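Local atomic coordinates of invasion-associated protein (Mycobacterium tuberculosis, PDB entry 4LJ1), a protein that probably binds peptidoglycan in the mycobacterial cell wall through an NlpC/p60 domain that has no catalytic activity. Residues D86-G91 against N122-Y127; D9-R14 against Y54-A59. All blocks are in the same frame, centred on the assembly; numbering follows the deposited sequence.

Interaction 1 of 2, residues D86-G91 against N122-Y127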
ATOM      1  N   ASP A  86       4.474  -6.973  -2.374  1.00  8.52           N
ATOM      2  CA  ASP A  86       3.780  -7.341  -1.151  1.00  7.64           C
ATOM      3  C   ASP A  86       3.413  -6.049  -0.396  1.00  7.35           C
ATOM      4  O   ASP A  86       4.083  -5.038  -0.530  1.00  8.08           O
ATOM      5  CB  ASP A  86       4.675  -8.211  -0.270  1.00  8.00           C
ATOM      6  CG  ASP A  86       4.909  -9.611  -0.809  1.00  8.94           C
ATOM      7  OD1 ASP A  86       4.193 -10.045  -1.754  1.00  9.98           O
ATOM      8  OD2 ASP A  86       5.782 -10.315  -0.247  1.00  9.82           O
ATOM      9  N   LEU A  87       2.380  -6.142   0.419  1.00  7.32           N
ATOM     10  CA  LEU A  87       1.933  -5.019   1.257  1.00  7.05           C
ATOM     11  C   LEU A  87       2.479  -5.158   2.673  1.00  6.75           C
ATOM     12  O   LEU A  87       2.434  -6.244   3.268  1.00  7.17           O
ATOM     13  CB  LEU A  87       0.407  -5.012   1.293  1.00  7.15           C
ATOM     14  CG  LEU A  87      -0.318  -4.792  -0.039  1.00  8.33           C
ATOM     15  CD1 LEU A  87      -1.822  -4.871   0.184  1.00  9.64           C
ATOM     16  CD2 LEU A  87       0.088  -3.457  -0.648  1.00  9.82           C
ATOM     17  N   ILE A  88       3.010  -4.056   3.176  1.00  6.85           N
ATOM     18  CA  ILE A  88       3.494  -3.905   4.543  1.00  6.77           C
ATOM     19  C   ILE A  88       2.417  -3.182   5.345  1.00  6.08           C
ATOM     20  O   ILE A  88       1.812  -2.233   4.841  1.00  7.44           O
ATOM     21  CB  ILE A  88       4.802  -3.091   4.539  1.00  7.54           C
ATOM     22  CG1 ILE A  88       5.933  -3.873   3.867  1.00  8.83           C
ATOM     23  CG2 ILE A  88       5.205  -2.687   5.967  1.00  9.64           C
ATOM     24  CD1 ILE A  88       7.115  -3.018   3.469  1.00 12.44           C
ATOM     25  N   PHE A  89       2.207  -3.602   6.575  1.00  6.28           N
ATOM     26  CA  PHE A  89       1.215  -2.984   7.447  1.00  6.90           C
ATOM     27  C   PHE A  89       1.831  -2.494   8.738  1.00  7.08           C
ATOM     28  O   PHE A  89       2.872  -3.001   9.194  1.00  7.73           O
ATOM     29  CB  PHE A  89       0.084  -3.966   7.750  1.00  7.59           C
ATOM     30  CG  PHE A  89      -0.700  -4.370   6.541  1.00  7.20           C
ATOM     31  CD1 PHE A  89      -0.258  -5.372   5.717  1.00  8.58           C
ATOM     32  CD2 PHE A  89      -1.874  -3.723   6.229  1.00  8.06           C
ATOM     33  CE1 PHE A  89      -0.964  -5.726   4.578  1.00  9.45           C
ATOM     34  CE2 PHE A  89      -2.594  -4.076   5.102  1.00  9.37           C
ATOM     35  CZ  PHE A  89      -2.132  -5.073   4.270  1.00 10.03           C
ATOM     36  N   TYR A  90       1.141  -1.531   9.337  1.00  7.23           N
ATOM     37  CA  TYR A  90       1.418  -1.049  10.674  1.00  7.76           C
ATOM     38  C   TYR A  90       0.185  -1.214  11.541  1.00  7.81           C
ATOM     39  O   TYR A  90      -0.948  -1.102  11.076  1.00  8.81           O
ATOM     40  CB  TYR A  90       1.905   0.436  10.630  1.00  8.26           C
ATOM     41  CG  TYR A  90       3.245   0.512   9.941  1.00  8.62           C
ATOM     42  CD1 TYR A  90       4.414   0.328  10.654  1.00  8.76           C
ATOM     43  CD2 TYR A  90       3.349   0.598   8.564  1.00  8.53           C
ATOM     44  CE1 TYR A  90       5.652   0.298  10.022  1.00  9.38           C
ATOM     45  CE2 TYR A  90       4.584   0.581   7.932  1.00  9.72           C
ATOM     46  CZ  TYR A  90       5.730   0.395   8.667  1.00  9.22           C
ATOM     47  OH  TYR A  90       6.957   0.315   8.052  1.00 11.04           O
ATOM     48  N   GLY A  91       0.422  -1.424  12.832  1.00  8.56           N
ATOM     49  CA  GLY A  91      -0.624  -1.560  13.826  1.00 10.19           C
ATOM     50  C   GLY A  91      -1.047  -2.984  14.086  1.00 10.19           C
ATOM     51  O   GLY A  91      -0.767  -3.885  13.299  1.00 10.61           O
ATOM     52  N   ASN A 122       9.461  -0.426  13.292  1.00 12.19           N
ATOM     53  CA  ASN A 122       8.715   0.098  14.437  1.00 12.41           C
ATOM     54  C   ASN A 122       7.222   0.122  14.151  0.50  8.81           C
ATOM     55  O   ASN A 122       6.777   0.836  13.255  0.50  7.61           O
ATOM     56  CB  ASN A 122       9.157   1.500  14.841  1.00 15.39           C
ATOM     57  CG  ASN A 122       8.401   2.010  16.055  1.00 17.96           C
ATOM     58  OD1 ASN A 122       8.433   1.377  17.099  1.00 21.11           O
ATOM     59  ND2 ASN A 122       7.728   3.158  15.930  0.50 15.24           N
ATOM     60  N   GLY A 123       6.462  -0.664  14.919  1.00 10.97           N
ATOM     61  CA  GLY A 123       5.030  -0.741  14.773  1.00 10.83           C
ATOM     62  C   GLY A 123       4.566  -1.635  13.633  1.00  9.46           C
ATOM     63  O   GLY A 123       3.357  -1.761  13.410  1.00  9.36           O
ATOM     64  N   MET A 124       5.494  -2.262  12.904  1.00  9.21           N
ATOM     65  CA  MET A 124       5.144  -3.064  11.749  1.00  9.46           C
ATOM     66  C   MET A 124       4.405  -4.320  12.176  1.00  9.06           C
ATOM     67  O   MET A 124       4.786  -4.998  13.152  1.00 10.81           O
ATOM     68  CB  MET A 124       6.412  -3.396  10.960  1.00 10.25           C
ATOM     69  CG  MET A 124       6.159  -4.108   9.644  1.00 11.35           C
ATOM     70  SD  MET A 124       7.681  -4.421   8.755  1.00 15.59           S
ATOM     71  CE  MET A 124       7.285  -6.018   8.049  1.00 19.51           C
ATOM     72  N   THR A 125       3.355  -4.646  11.452  1.00  9.77           N
ATOM     73  CA  THR A 125       2.583  -5.836  11.672  1.00 11.11           C
ATOM     74  C   THR A 125       3.457  -7.049  11.292  1.00 11.58           C
ATOM     75  O   THR A 125       4.268  -6.943  10.377  1.00 11.60           O
ATOM     76  CB  THR A 125       1.301  -5.709  10.818  1.00 10.89           C
ATOM     77  OG1 THR A 125       0.697  -4.399  10.953  1.00 11.39           O
ATOM     78  CG2 THR A 125       0.301  -6.758  11.158  1.00 13.55           C
ATOM     79  N   PRO A 126       3.346  -8.196  11.995  1.00 12.55           N
ATOM     80  CA  PRO A 126       4.311  -9.293  11.787  1.00 13.39           C
ATOM     81  C   PRO A 126       4.330  -9.996  10.431  1.00 11.81           C
ATOM     82  O   PRO A 126       5.266 -10.735  10.152  1.00 12.97           O
ATOM     83  CB  PRO A 126       3.952 -10.308  12.878  1.00 17.26           C
ATOM     84  CG  PRO A 126       2.856  -9.743  13.664  1.00 19.30           C
ATOM     85  CD  PRO A 126       2.570  -8.354  13.236  1.00 14.59           C
ATOM     86  N   TYR A 127       3.259  -9.865   9.669  1.00 10.43           N
ATOM     87  CA  TYR A 127       3.171 -10.441   8.336  1.00  8.86           C
ATOM     88  C   TYR A 127       2.966  -9.343   7.314  1.00  8.34           C
ATOM     89  O   TYR A 127       2.294  -8.334   7.588  1.00  9.23           O
ATOM     90  CB  TYR A 127       1.980 -11.376   8.258  1.00  9.81           C
ATOM     91  CG  TYR A 127       2.083 -12.636   9.049  1.00 10.46           C
ATOM     92  CD1 TYR A 127       2.871 -13.689   8.593  1.00 11.59           C
ATOM     93  CD2 TYR A 127       1.375 -12.812  10.216  1.00 14.58           C
ATOM     94  CE1 TYR A 127       2.938 -14.894   9.274  1.00 13.12           C
ATOM     95  CE2 TYR A 127       1.443 -14.013  10.911  1.00 18.99           C
ATOM     96  CZ  TYR A 127       2.252 -15.033  10.438  1.00 17.35           C
ATOM     97  OH  TYR A 127       2.338 -16.202  11.129  1.00 23.95           O
TER
HETATM   98  O   HOH W   1       3.666  -5.922   7.551  1.00 10.81           O
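Thr125 and Met124 meet the end of strand 87-90 with backbone and side chain together. Thr125 N donates to Phe89 O at 2.8 Å, nearly straight at hydrogen (169°) but from above the carbonyl plane. Gly91 N answers with a 3.0 Å bond to Gly123 O. These two bonds flank the closest backbone pair, Tyr90 and Met124, and make a single beta bridge: the segment 122-127 is bridged just once to strand 87-90, an outer strand of the four-stranded antiparallel sheet of this NlpC/p60 domain, the two chain directions lying 115° apart. Along the side chain of Thr125, CB packs against Phe89 O, CG2 lies 3.7 Å from Gly91 O, and OG1, placed beside its own backbone N (chi1 -46°), gives its proton to Gly91 O at 2.8 Å, in the carbonyl plane on a lone pair. Tyr90 turns its ring edge to Asn122 O, 3.5 Å from CE1, and its hydroxyl bonds to Arg120 O. Met124 sends CG past Phe89 O to Ile88 CG2. A water accepts from Phe89 N at 2.9 Å and lies within hydrogen-bonding distance of Thr125 O and Tyr127 O, though it may not serve both at once.

Interaction 2 of 2, residues D9-R14 against Y54-A59; sequences DVVIAR and YAYAGA
Tyr54 O is gripped by two nitrogens of one side chain: Arg14 NE reaches it at 3.0 Å and Arg14 NH2 at 2.9 Å. The grip is side-on, and the oxygen sits almost in the guanidinium plane, although both donors lie on the same face of the carbonyl plane. Forked over a single acceptor, the two bonds are bent, with angles at hydrogen near 150°. The bend of the arginine chain at chi3 (68°) turns the guanidinium across this carbonyl. The group is also sandwiched. On one face lies the Tyr54 ring, its plane tilted 30° from the guanidinium, and Arg14 CZ stands 4.3 Å from the ring centroid, a stacked cation-pi pair in which NH2 lies over the CE1 side of the ring. Gly58 N and Ala57 C lie over the rim of the opposite face. Further back, Arg14 CD rests 3.4 Å from Gly58 CA, close packing against a residue that has no side chain.

One turn earlier, Val11 packs on Ala55, CG1 against CB. The same CG1, anti to the backbone N, points into the face of Tyr56, 3.7 Å from the ring centroid and almost on the ring normal, a CH-pi contact. Val11 CG2 reaches Ala59 CB at 3.9 Å. The Tyr56 hydroxyl is held elsewhere, by Gly85 O. With 4.9 Å between Val11 CA and Ala55 CA, and small Ala55 and Gly58 at the interface, this is close helix packing, helix 5-16 on helix 48-57 in this NlpC/p60 fold; the latter probably matches the helix that carries the cysteine in catalytic relatives.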
ATOM      1  N   ASP A   9       5.220  -5.247 -11.764  1.00 17.74           N
ATOM      2  CA  ASP A   9       5.935  -4.071 -12.261  1.00 18.35           C
ATOM      3  C   ASP A   9       4.960  -2.951 -12.670  1.00 15.17           C
ATOM      4  O   ASP A   9       5.250  -1.772 -12.472  1.00 16.35           O
ATOM      5  CB  ASP A   9       6.881  -4.433 -13.415  1.00 22.41           C
ATOM      6  CG  ASP A   9       8.114  -5.236 -12.960  1.00 27.62           C
ATOM      7  OD1 ASP A   9       8.495  -5.191 -11.761  1.00 29.92           O
ATOM      8  OD2 ASP A   9       8.717  -5.913 -13.822  1.00 37.72           O
ATOM      9  N   VAL A  10       3.812  -3.307 -13.234  1.00 15.26           N
ATOM     10  CA  VAL A  10       2.777  -2.323 -13.567  1.00 15.19           C
ATOM     11  C   VAL A  10       2.254  -1.659 -12.291  1.00 12.57           C
ATOM     12  O   VAL A  10       2.107  -0.446 -12.229  1.00 13.08           O
ATOM     13  CB  VAL A  10       1.604  -2.965 -14.370  1.00 16.82           C
ATOM     14  CG1 VAL A  10       0.422  -2.018 -14.473  1.00 20.15           C
ATOM     15  CG2 VAL A  10       2.079  -3.411 -15.760  1.00 21.13           C
ATOM     16  N   VAL A  11       1.944  -2.457 -11.283  1.00 11.86           N
ATOM     17  CA  VAL A  11       1.435  -1.941 -10.015  1.00 10.31           C
ATOM     18  C   VAL A  11       2.444  -0.989  -9.377  1.00  9.99           C
ATOM     19  O   VAL A  11       2.114   0.119  -8.924  1.00  9.55           O
ATOM     20  CB  VAL A  11       1.106  -3.121  -9.092  1.00 10.15           C
ATOM     21  CG1 VAL A  11       0.823  -2.660  -7.670  1.00 10.77           C
ATOM     22  CG2 VAL A  11      -0.074  -3.893  -9.648  1.00 11.17           C
ATOM     23  N   ILE A  12       3.702  -1.408  -9.364  1.00 10.58           N
ATOM     24  CA  ILE A  12       4.734  -0.568  -8.790  1.00 10.34           C
ATOM     25  C   ILE A  12       4.921   0.732  -9.568  1.00 10.51           C
ATOM     26  O   ILE A  12       5.058   1.809  -8.973  1.00 10.72           O
ATOM     27  CB  ILE A  12       6.067  -1.345  -8.631  1.00 11.43           C
ATOM     28  CG1 ILE A  12       5.956  -2.366  -7.484  1.00 14.06           C
ATOM     29  CG2 ILE A  12       7.227  -0.381  -8.362  1.00 13.03           C
ATOM     30  CD1 ILE A  12       7.088  -3.362  -7.385  1.00 15.80           C
ATOM     31  N   ALA A  13       4.943   0.647 -10.895  1.00 11.75           N
ATOM     32  CA  ALA A  13       5.087   1.850 -11.704  1.00 11.95           C
ATOM     33  C   ALA A  13       3.926   2.812 -11.455  1.00 10.92           C
ATOM     34  O   ALA A  13       4.121   4.009 -11.389  1.00 10.67           O
ATOM     35  CB  ALA A  13       5.153   1.496 -13.175  1.00 14.82           C
ATOM     36  N   ARG A  14       2.713   2.297 -11.303  1.00 10.39           N
ATOM     37  CA  ARG A  14       1.565   3.172 -10.993  1.00 10.41           C
ATOM     38  C   ARG A  14       1.762   3.880  -9.661  1.00 10.18           C
ATOM     39  O   ARG A  14       1.548   5.081  -9.559  1.00 10.02           O
ATOM     40  CB  ARG A  14       0.283   2.387 -10.943  1.00 10.65           C
ATOM     41  CG  ARG A  14      -0.232   2.007 -12.311  1.00 12.60           C
ATOM     42  CD  ARG A  14      -1.340   0.974 -12.229  1.00 12.48           C
ATOM     43  NE  ARG A  14      -2.550   1.511 -11.622  1.00 12.51           N
ATOM     44  CZ  ARG A  14      -3.568   2.081 -12.273  1.00 12.45           C
ATOM     45  NH1 ARG A  14      -3.582   2.196 -13.594  1.00 14.49           N
ATOM     46  NH2 ARG A  14      -4.601   2.501 -11.591  1.00 13.47           N
ATOM     47  N   TYR A  54      -5.140   2.595  -5.775  1.00  7.41           N
ATOM     48  CA  TYR A  54      -4.776   3.090  -7.099  1.00  7.35           C
ATOM     49  C   TYR A  54      -3.748   2.171  -7.754  1.00  7.37           C
ATOM     50  O   TYR A  54      -3.873   1.769  -8.915  1.00  8.76           O
ATOM     51  CB  TYR A  54      -4.217   4.521  -6.999  1.00  8.42           C
ATOM     52  CG  TYR A  54      -3.763   5.057  -8.342  1.00  8.02           C
ATOM     53  CD1 TYR A  54      -4.688   5.347  -9.336  1.00  8.44           C
ATOM     54  CD2 TYR A  54      -2.397   5.179  -8.654  1.00  9.23           C
ATOM     55  CE1 TYR A  54      -4.277   5.781 -10.584  1.00  9.94           C
ATOM     56  CE2 TYR A  54      -1.974   5.599  -9.912  1.00 11.33           C
ATOM     57  CZ  TYR A  54      -2.926   5.912 -10.865  1.00 10.56           C
ATOM     58  OH  TYR A  54      -2.536   6.330 -12.125  1.00 14.91           O
ATOM     59  N   ALA A  55      -2.699   1.833  -7.013  1.00  7.02           N
ATOM     60  CA  ALA A  55      -1.629   1.020  -7.570  1.00  7.94           C
ATOM     61  C   ALA A  55      -2.172  -0.333  -8.028  1.00  7.79           C
ATOM     62  O   ALA A  55      -1.937  -0.755  -9.178  1.00  8.54           O
ATOM     63  CB  ALA A  55      -0.476   0.858  -6.569  1.00  8.10           C
ATOM     64  N   TYR A  56      -2.886  -1.022  -7.147  1.00  7.84           N
ATOM     65  CA  TYR A  56      -3.333  -2.388  -7.433  1.00  7.99           C
ATOM     66  C   TYR A  56      -4.469  -2.463  -8.450  1.00  8.40           C
ATOM     67  O   TYR A  56      -4.694  -3.537  -9.015  1.00  9.59           O
ATOM     68  CB  TYR A  56      -3.618  -3.197  -6.141  1.00  9.16           C
ATOM     69  CG  TYR A  56      -2.419  -4.063  -5.800  1.00 10.20           C
ATOM     70  CD1 TYR A  56      -2.125  -5.166  -6.610  1.00 10.89           C
ATOM     71  CD2 TYR A  56      -1.540  -3.775  -4.749  1.00  9.84           C
ATOM     72  CE1 TYR A  56      -1.001  -5.942  -6.385  1.00 11.51           C
ATOM     73  CE2 TYR A  56      -0.402  -4.562  -4.522  1.00 10.11           C
ATOM     74  CZ  TYR A  56      -0.149  -5.645  -5.339  1.00 10.37           C
ATOM     75  OH  TYR A  56       0.976  -6.426  -5.137  1.00 12.29           O
ATOM     76  N   ALA A  57      -5.167  -1.357  -8.745  1.00  8.69           N
ATOM     77  CA  ALA A  57      -6.109  -1.347  -9.857  1.00  8.85           C
ATOM     78  C   ALA A  57      -5.364  -1.653 -11.163  1.00 10.58           C
ATOM     79  O   ALA A  57      -5.984  -2.135 -12.108  1.00 11.89           O
ATOM     80  CB  ALA A  57      -6.838  -0.021  -9.917  1.00  9.85           C
ATOM     81  N   GLY A  58      -4.054  -1.435 -11.222  1.00 11.78           N
ATOM     82  CA  GLY A  58      -3.257  -1.821 -12.405  1.00 13.02           C
ATOM     83  C   GLY A  58      -3.249  -3.307 -12.703  1.00 13.46           C
ATOM     84  O   GLY A  58      -2.998  -3.722 -13.842  1.00 18.32           O
ATOM     85  N   ALA A  59      -3.531  -4.111 -11.688  1.00 12.53           N
ATOM     86  CA  ALA A  59      -3.648  -5.559 -11.786  1.00 13.90           C
ATOM     87  C   ALA A  59      -5.102  -6.015 -11.970  1.00 13.75           C
ATOM     88  O   ALA A  59      -5.390  -7.202 -11.949  1.00 16.08           O
ATOM     89  CB  ALA A  59      -3.034  -6.210 -10.551  1.00 15.80           C
TER

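In the fold
From the N terminus, helix 5-16 comes first, and interaction 2 closes a loop of about 40 residues when helix 48-57 returns to it; the small 34-35/44-45 sheet lies within that loop. Only afterwards does interaction 1 open, at strand 87-90, and it closes after strands 97-103, 106-110 and 114-118 have been laid down. The two loops therefore follow in series, neither nested nor crossed, with centres about 20 Å apart on opposite sides of the chain's centre. They still meet: Leu87 CD2 packs 4.1 Å from Tyr56 CE2. This links the helix pair to the edge strand, whose far end meets the loop before strand 128-130.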